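Local coordinates for ErfK/YbiS/YcfS/YnhG family protein (Xylanimonas cellulosilytica, PDB 4LPQ) that probably cross-links peptidoglycan in cell-wall synthesis as an L,D-transpeptidase, the present chain carrying a putative peptidoglycan-binding domain and the catalytic domain, at residues A[97-102]-A[189-194]; A[158-161]-A[165-168]. All coordinates share one frame; numbering follows the deposited sequence.

Interaction 1: residues A[97-102]-A[189-194]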
loop_
_atom_site.group_PDB
_atom_site.type_symbol
_atom_site.label_atom_id
_atom_site.label_comp_id
_atom_site.label_asym_id
_atom_site.label_seq_id
_atom_site.Cartn_x
_atom_site.Cartn_y
_atom_site.Cartn_z
ATOM N N LEU A 97 0.826 0.695 -3.952
ATOM C CA LEU A 97 1.989 -0.011 -4.462
ATOM C C LEU A 97 1.499 -1.262 -5.151
ATOM O O LEU A 97 0.688 -2.024 -4.622
ATOM C CB LEU A 97 2.962 -0.312 -3.294
ATOM C CG LEU A 97 4.237 -1.048 -3.675
ATOM C CD1 LEU A 97 5.313 -0.698 -2.673
ATOM C CD2 LEU A 97 4.005 -2.557 -3.645
ATOM N N LEU A 98 1.996 -1.501 -6.359
ATOM C CA LEU A 98 1.683 -2.644 -7.148
ATOM C C LEU A 98 2.916 -3.574 -7.267
ATOM O O LEU A 98 3.972 -3.089 -7.698
ATOM C CB LEU A 98 1.227 -2.267 -8.547
ATOM C CG LEU A 98 0.206 -1.147 -8.672
ATOM C CD1 LEU A 98 -0.139 -0.878 -10.128
ATOM C CD2 LEU A 98 -1.024 -1.501 -7.888
ATOM N N ALA A 99 2.753 -4.843 -6.901
ATOM C CA ALA A 99 3.778 -5.856 -7.143
ATOM C C ALA A 99 3.332 -6.440 -8.482
ATOM O O ALA A 99 2.292 -7.068 -8.594
ATOM C CB ALA A 99 3.760 -6.864 -6.030
ATOM N N VAL A 100 4.159 -6.228 -9.480
ATOM C CA VAL A 100 3.833 -6.543 -10.901
ATOM C C VAL A 100 4.831 -7.576 -11.455
ATOM O O VAL A 100 6.038 -7.476 -11.202
ATOM C CB VAL A 100 3.847 -5.274 -11.772
ATOM C CG1 VAL A 100 3.355 -5.566 -13.188
ATOM C CG2 VAL A 100 3.018 -4.102 -11.156
ATOM N N GLU A 101 4.332 -8.571 -12.149
ATOM C CA GLU A 101 5.185 -9.556 -12.854
ATOM C C GLU A 101 4.676 -9.757 -14.257
ATOM O O GLU A 101 3.524 -10.090 -14.498
ATOM C CB GLU A 101 5.199 -10.871 -12.173
ATOM C CG GLU A 101 5.832 -10.922 -10.844
ATOM C CD GLU A 101 5.874 -12.389 -10.337
ATOM O OE1 GLU A 101 5.378 -12.635 -9.214
ATOM O OE2 GLU A 101 6.227 -13.248 -11.122
ATOM N N ASP A 102 5.495 -9.454 -15.261
ATOM C CA ASP A 102 5.154 -9.674 -16.657
ATOM C C ASP A 102 3.860 -8.949 -17.050
ATOM O O ASP A 102 2.980 -9.506 -17.720
ATOM C CB ASP A 102 5.161 -11.159 -16.995
ATOM C CG ASP A 102 6.559 -11.779 -16.903
ATOM O OD1 ASP A 102 7.556 -11.040 -17.070
ATOM O OD2 ASP A 102 6.593 -13.029 -16.728
HETATM N N MSE A 189 5.178 -5.680 3.793
HETATM C CA MSE A 189 6.633 -5.608 3.580
HETATM C C MSE A 189 7.207 -7.045 3.710
HETATM O O MSE A 189 8.054 -7.417 2.894
HETATM C CB MSE A 189 7.274 -4.653 4.582
HETATM C CG MSE A 189 8.634 -4.235 4.082
HETATM SE SE MSE A 189 8.429 -2.990 2.539
HETATM C CE MSE A 189 10.084 -3.359 1.618
ATOM N N ASN A 190 6.749 -7.823 4.675
ATOM C CA ASN A 190 7.224 -9.157 4.852
ATOM C C ASN A 190 6.896 -10.015 3.646
ATOM O O ASN A 190 7.734 -10.817 3.194
ATOM C CB ASN A 190 6.673 -9.789 6.150
ATOM C CG ASN A 190 7.175 -9.114 7.411
ATOM O OD1 ASN A 190 8.235 -8.505 7.449
ATOM N ND2 ASN A 190 6.386 -9.272 8.470
ATOM N N TRP A 191 5.709 -9.821 3.108
ATOM C CA TRP A 191 5.292 -10.515 1.919
ATOM C C TRP A 191 6.212 -10.182 0.729
ATOM O O TRP A 191 6.693 -11.096 0.010
ATOM C CB TRP A 191 3.831 -10.307 1.589
ATOM C CG TRP A 191 3.364 -11.008 0.363
ATOM C CD1 TRP A 191 2.966 -12.315 0.306
ATOM C CD2 TRP A 191 3.370 -10.521 -0.992
ATOM N NE1 TRP A 191 2.688 -12.653 -1.020
ATOM C CE2 TRP A 191 2.940 -11.573 -1.830
ATOM C CE3 TRP A 191 3.667 -9.287 -1.578
ATOM C CZ2 TRP A 191 2.848 -11.432 -3.212
ATOM C CZ3 TRP A 191 3.580 -9.132 -2.936
ATOM C CH2 TRP A 191 3.142 -10.196 -3.776
ATOM N N LEU A 192 6.489 -8.905 0.503
ATOM C CA LEU A 192 7.393 -8.458 -0.542
ATOM C C LEU A 192 8.747 -9.113 -0.381
ATOM O O LEU A 192 9.301 -9.599 -1.373
ATOM C CB LEU A 192 7.517 -6.948 -0.499
ATOM C CG LEU A 192 6.299 -6.166 -0.979
ATOM C CD1 LEU A 192 6.444 -4.681 -0.645
ATOM C CD2 LEU A 192 6.026 -6.366 -2.449
ATOM N N TRP A 193 9.330 -9.139 0.839
ATOM C CA TRP A 193 10.619 -9.712 1.068
ATOM C C TRP A 193 10.650 -11.207 0.870
ATOM O O TRP A 193 11.551 -11.767 0.235
ATOM C CB TRP A 193 11.132 -9.359 2.448
ATOM C CG TRP A 193 11.808 -8.108 2.670
ATOM C CD1 TRP A 193 11.197 -6.850 2.810
ATOM C CD2 TRP A 193 13.208 -7.914 2.942
ATOM N NE1 TRP A 193 12.140 -5.923 3.121
ATOM C CE2 TRP A 193 13.380 -6.522 3.216
ATOM C CE3 TRP A 193 14.298 -8.732 3.023
ATOM C CZ2 TRP A 193 14.582 -5.977 3.587
ATOM C CZ3 TRP A 193 15.484 -8.195 3.361
ATOM C CH2 TRP A 193 15.627 -6.827 3.676
ATOM N N ASP A 194 9.726 -11.888 1.545
ATOM C CA ASP A 194 9.878 -13.309 1.889
ATOM C C ASP A 194 9.079 -14.250 1.018
ATOM O O ASP A 194 9.432 -15.369 0.863
ATOM C CB ASP A 194 9.536 -13.557 3.345
ATOM C CG ASP A 194 10.374 -12.816 4.336
ATOM O OD1 ASP A 194 11.536 -12.491 4.024
ATOM O OD2 ASP A 194 9.797 -12.534 5.450
#

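Interaction 2: residues A[158-161]-A[165-168]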
loop_
_atom_site.group_PDB
_atom_site.type_symbol
_atom_site.label_atom_id
_atom_site.label_comp_id
_atom_site.label_asym_id
_atom_site.label_seq_id
_atom_site.Cartn_x
_atom_site.Cartn_y
_atom_site.Cartn_z
ATOM N N LYS A 158 13.732 -1.276 1.832
ATOM C CA LYS A 158 14.338 -1.534 0.555
ATOM C C LYS A 158 14.572 -0.173 -0.141
ATOM O O LYS A 158 13.584 0.552 -0.438
ATOM C CB LYS A 158 13.512 -2.410 -0.317
ATOM C CG LYS A 158 13.389 -3.801 0.232
ATOM C CD LYS A 158 13.302 -4.806 -0.706
ATOM C CE LYS A 158 13.166 -6.176 -0.143
ATOM N NZ LYS A 158 14.139 -7.181 -0.677
ATOM N N TYR A 159 15.805 0.250 -0.237
ATOM C CA TYR A 159 16.152 1.566 -0.670
ATOM C C TYR A 159 16.259 1.620 -2.197
ATOM O O TYR A 159 16.863 0.743 -2.800
ATOM C CB TYR A 159 17.500 2.012 -0.091
ATOM C CG TYR A 159 17.538 2.070 1.371
ATOM C CD1 TYR A 159 17.700 0.946 2.145
ATOM C CD2 TYR A 159 17.421 3.279 2.016
ATOM C CE1 TYR A 159 17.709 0.989 3.520
ATOM C CE2 TYR A 159 17.464 3.351 3.411
ATOM C CZ TYR A 159 17.642 2.200 4.163
ATOM O OH TYR A 159 17.677 2.234 5.566
ATOM N N PHE A 160 15.665 2.648 -2.820
ATOM C CA PHE A 160 15.693 2.807 -4.262
ATOM C C PHE A 160 16.292 4.093 -4.756
ATOM O O PHE A 160 16.612 4.180 -5.969
ATOM C CB PHE A 160 14.313 2.586 -4.920
ATOM C CG PHE A 160 13.258 3.584 -4.420
ATOM C CD1 PHE A 160 13.083 4.806 -5.038
ATOM C CD2 PHE A 160 12.426 3.299 -3.347
ATOM C CE1 PHE A 160 12.141 5.711 -4.624
ATOM C CE2 PHE A 160 11.508 4.212 -2.921
ATOM C CZ PHE A 160 11.389 5.410 -3.538
ATOM N N ARG A 161 16.503 5.134 -3.943
ATOM C CA ARG A 161 17.208 6.346 -4.378
ATOM C C ARG A 161 17.697 7.058 -3.150
ATOM O O ARG A 161 16.875 7.624 -2.425
ATOM C CB ARG A 161 16.291 7.268 -5.228
ATOM C CG ARG A 161 17.025 8.439 -5.823
ATOM C CD ARG A 161 16.010 9.471 -6.254
ATOM N NE ARG A 161 16.495 10.510 -7.044
ATOM C CZ ARG A 161 16.539 11.778 -6.716
ATOM N NH1 ARG A 161 16.412 12.126 -5.481
ATOM N NH2 ARG A 161 16.895 12.684 -7.624
ATOM N N ALA A 165 13.142 4.918 0.438
ATOM C CA ALA A 165 12.909 3.523 0.553
ATOM C C ALA A 165 11.442 3.217 0.602
ATOM O O ALA A 165 10.602 4.044 0.948
ATOM C CB ALA A 165 13.535 2.992 1.857
ATOM N N VAL A 166 11.112 1.971 0.267
ATOM C CA VAL A 166 9.826 1.309 0.611
ATOM C C VAL A 166 10.066 0.568 1.923
ATOM O O VAL A 166 11.069 -0.148 2.076
ATOM C CB VAL A 166 9.396 0.315 -0.484
ATOM C CG1 VAL A 166 8.051 -0.308 -0.130
ATOM C CG2 VAL A 166 9.280 1.031 -1.826
ATOM N N HIS A 167 9.178 0.763 2.888
ATOM C CA HIS A 167 9.348 0.135 4.208
ATOM C C HIS A 167 8.085 -0.100 4.911
ATOM O O HIS A 167 7.073 0.565 4.604
ATOM C CB HIS A 167 10.305 0.984 5.082
ATOM C CG HIS A 167 9.720 2.316 5.455
ATOM N ND1 HIS A 167 8.959 2.506 6.594
ATOM C CD2 HIS A 167 9.788 3.506 4.835
ATOM C CE1 HIS A 167 8.593 3.788 6.631
ATOM N NE2 HIS A 167 9.052 4.406 5.568
ATOM N N GLY A 168 8.076 -0.984 5.864
ATOM C CA GLY A 168 6.947 -1.114 6.766
ATOM C C GLY A 168 6.890 -0.038 7.836
ATOM O O GLY A 168 7.915 0.502 8.285
#

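Interaction 1: residues A[97-102]-A[189-194]
Ala-99 sits where two side chains of the helix meet the strand: its CB lies 3.8 Å from CZ3 of Trp-191 and 4.3 Å from CD2 of Leu-192. The methyl comes in at the rim of the indole, close to the ring plane, so it touches the six-membered ring at its edge and not over a face. Trp-191 gets there because its CG is anti to the backbone N (chi1 180°), which swings the indole off the side of the helix and carries its benzo end to the strand. The other branch of Leu-192 takes up Leu-97: CD1 lies 4.4 Å from CD2 of Leu-97, a looser contact. The short segments run nearly parallel, at 21°, with their axes 11.3 Å apart, a spacing bridged by leucine and tryptophan side chains against a small alanine.

Leu-97 and Leu-192 mark the buried side, where Leu-97 also packs on Val-184 and Ile-109. Toward Asp-102 and Asp-194, both exposed, the two segments diverge and no longer touch; Asp-194 forms a salt bridge with Arg-156. No hydrogen bond or salt bridge crosses between 97-102 and 189-194. The hold between them is therefore apolar packing, which fixes no partner by direction; the polar tie between strand and helix comes just beyond, from Glu-101 to the indole N-H of Trp-196, whose ring stacks on Trp-191.

Interaction 2: residues A[158-161]-A[165-168]
Phe-160 holds its CG between its own backbone N and carbonyl carbon (chi1 61°), which lays the ring back across the partner strand, whereas Tyr-159, with CG anti to its carbonyl carbon (chi1 -61°), drops its ring on the other side of the hairpin. CE2 of Phe-160 consequently comes 3.7 Å from Ala-165 C and 4.0 Å from CG2 of Val-166, with the amide N of Val-166 near the ring plane at its edge. Tyr-159 instead offers a face: CB of Ala-165 stands 4.2 Å from the ring centroid in a CH-pi contact, displaced toward the rim.

These residues belong to an antiparallel beta hairpin of the L,D-transpeptidase catalytic domain, with a classic beta bulge where Phe-160 and Arg-161 both oppose Tyr-164. Lys-158 and Val-166 form a hydrogen-bonded pair: Lys-158 N reaches Val-166 O at 2.9 Å in a nearly straight bond (173°), and Val-166 N returns to Lys-158 O in a more bent one. The next, non-hydrogen-bonded pair is Tyr-159 with Ala-165, their CA atoms only 4.0 Å apart. With the ring of Phe-160 cut back to an alanine, CG2 of Val-166 and the Ala-165 backbone would probably lose their aromatic cover beside the bulge.

Past the paired residues comes His-167, the predicted proton donor/acceptor, whose side chain touches Cys-181, the predicted nucleophile. Its ND1 donates to Gly-168 O at 2.8 Å; the acceptor lies close to the imidazole plane, fixing the ring's rotation, although the donor sits above the carbonyl plane.

In the fold
Interaction 2 is nested along the chain inside the loop that interaction 1 closes: strand 96-101 comes first, then the hairpin of 154-159 and 164-168, and last helix 186-196. Their centres are about 12 Å apart, and both reach the same mixed sheet of the catalytic domain. Helix 186-196 links them directly. While Leu-192 and Trp-191 meet strand 96-101, selenomethionine Met-189 packs on Lys-158, Val-166 and the backbone of His-167, and Trp-193 makes a cation-pi contact with Lys-158. One helix thus spans from strand 96-101 to the strand carrying the predicted catalytic histidine, joining the apolar packing of interaction 1 to the neighbourhood of the probable active site.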